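Local coordinates for alpha-1,4-endofucoidanase (Mariniflexile fucanivorans, PDB 6DLH), which hydrolyses fucoidan from within its chains as a retaining endo-acting enzyme of glycoside hydrolase family 107, and carries calcium-binding Ig-like domains behind its catalytic domain, at residues 540-545 against 591-596. Residues are numbered along the deposited sequence; the frame is centred on the assembly and turned at random.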
loop_
_atom_site.group_PDB
_atom_site.type_symbol
_atom_site.label_atom_id
_atom_site.label_comp_id
_atom_site.label_asym_id
_atom_site.label_seq_id
_atom_site.Cartn_x
_atom_site.Cartn_y
_atom_site.Cartn_z
ATOM N N ALA A 540 -21.433 -1.214 9.438
ATOM C CA ALA A 540 -21.393 0.181 9.847
ATOM C C ALA A 540 -22.390 0.981 9.013
ATOM O O ALA A 540 -22.639 0.656 7.852
ATOM C CB ALA A 540 -19.991 0.728 9.720
ATOM N N LYS A 541 -22.950 2.028 9.629
ATOM C CA LYS A 541 -24.052 2.772 9.045
ATOM C C LYS A 541 -23.545 3.671 7.919
ATOM O O LYS A 541 -22.430 4.188 7.977
ATOM C CB LYS A 541 -24.830 3.525 10.132
ATOM C CG LYS A 541 -24.027 4.488 10.996
ATOM C CD LYS A 541 -24.736 4.838 12.292
ATOM N N ALA A 542 -24.381 3.819 6.884
ATOM C CA ALA A 542 -24.133 4.718 5.769
ATOM C C ALA A 542 -24.703 6.094 6.102
ATOM O O ALA A 542 -25.425 6.244 7.081
ATOM C CB ALA A 542 -24.759 4.159 4.513
ATOM N N THR A 543 -24.345 7.089 5.284
ATOM C CA THR A 543 -24.920 8.422 5.343
ATOM C C THR A 543 -25.357 8.806 3.934
ATOM O O THR A 543 -24.620 8.579 2.975
ATOM C CB THR A 543 -23.911 9.434 5.898
ATOM O OG1 THR A 543 -23.436 8.954 7.156
ATOM C CG2 THR A 543 -24.482 10.828 6.056
ATOM N N ALA A 544 -26.570 9.364 3.815
ATOM C CA ALA A 544 -27.084 9.815 2.532
ATOM C C ALA A 544 -26.128 10.848 1.942
ATOM O O ALA A 544 -25.593 11.677 2.671
ATOM C CB ALA A 544 -28.458 10.406 2.720
ATOM N N LEU A 545 -25.921 10.776 0.623
ATOM C CA LEU A 545 -25.098 11.732 -0.107
ATOM C C LEU A 545 -23.655 11.668 0.399
ATOM O O LEU A 545 -22.994 12.694 0.548
ATOM C CB LEU A 545 -25.688 13.145 0.040
ATOM C CG LEU A 545 -27.168 13.305 -0.321
ATOM C CD1 LEU A 545 -27.593 14.759 -0.218
ATOM C CD2 LEU A 545 -27.469 12.763 -1.714
ATOM N N GLY A 591 -21.020 2.753 -2.961
ATOM C CA GLY A 591 -22.232 3.372 -3.466
ATOM C C GLY A 591 -22.640 4.538 -2.580
ATOM O O GLY A 591 -22.201 4.633 -1.436
ATOM N N MET A 592 -23.470 5.426 -3.135
ATOM C CA MET A 592 -23.953 6.590 -2.410
ATOM C C MET A 592 -25.466 6.471 -2.237
ATOM O O MET A 592 -26.208 6.514 -3.217
ATOM C CB MET A 592 -23.622 7.876 -3.172
ATOM C CG MET A 592 -23.946 9.134 -2.400
ATOM S SD MET A 592 -23.653 10.642 -3.357
ATOM C CE MET A 592 -21.921 10.934 -3.001
ATOM N N PRO A 593 -25.968 6.277 -0.993
ATOM C CA PRO A 593 -27.402 6.380 -0.722
ATOM C C PRO A 593 -27.887 7.822 -0.857
ATOM O O PRO A 593 -27.094 8.760 -0.809
ATOM C CB PRO A 593 -27.538 5.905 0.734
ATOM C CG PRO A 593 -26.168 6.129 1.343
ATOM C CD PRO A 593 -25.191 5.921 0.205
ATOM N N THR A 594 -29.200 7.971 -1.050
ATOM C CA THR A 594 -29.862 9.266 -1.062
ATOM C C THR A 594 -30.732 9.350 0.189
ATOM O O THR A 594 -30.838 8.372 0.933
ATOM C CB THR A 594 -30.689 9.449 -2.346
ATOM O OG1 THR A 594 -31.843 8.609 -2.272
ATOM C CG2 THR A 594 -29.920 9.135 -3.612
ATOM N N ALA A 595 -31.369 10.508 0.399
ATOM C CA ALA A 595 -32.282 10.690 1.515
ATOM C C ALA A 595 -33.433 9.683 1.442
ATOM O O ALA A 595 -33.996 9.307 2.467
ATOM C CB ALA A 595 -32.776 12.112 1.536
ATOM N N ALA A 596 -33.750 9.227 0.225
ATOM C CA ALA A 596 -34.792 8.242 -0.016
ATOM C C ALA A 596 -34.425 6.878 0.574
ATOM O O ALA A 596 -35.304 6.036 0.744
ATOM C CB ALA A 596 -35.062 8.134 -1.500
#
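Leu545 and Pro593 join two loop backbones of the second Ig-like domain, a contact of one main-chain hydrogen bond flanked by side chains that lean on the opposite backbone. It lies where edge strand 537-543 runs out and the connection from strand 586-590 to strand 599-608 passes over it. The two short runs, 542-545 and 592-595, head 81° apart, so the two chains meet at a crossing and not as paired strands. Leu545 N donates to Pro593 O at 2.7 Å with an almost straight N-H...O angle of 179°, although the donor sits tilted from the carbonyl plane. The same oxygen receives a CA-H...O contact from Ala544 CA at 3.5 Å.

Around this bond the side chains press mainly on backbone. The Pro593 ring turns its CG to Thr543 O, 3.3 Å away. Ala542 CB meets the same Pro593 CG at 4.0 Å; Val622 of strand 613-623 touches both Ala542 and Pro593, and Trp576 also meets the proline. Further along, the Ala544 methyl rests on the peptide between Thr594 and Ala595, with Ala544 CB 3.6 Å from Thr594 C. Met592 lies alongside the main chain of Leu545: with CG anti to its own backbone N (chi1 -173°), the chain extends as far as SD, 3.7 Å from Leu545 CA, and then bends at chi3 to bring CE near the Leu545 carbonyl.

Tyr665 touches Ala544 and Ala595, and the Ala595 side chain lies about 6 Å from those of Asp666 and Glu668, calcium ligands of the following Ig-like domain, placing the crossing at the border between domains. The polar part is thus a single directional bond; the rest is van der Waals packing of a proline ring, alanine methyls and the Met592 thioether, mostly on main-chain atoms.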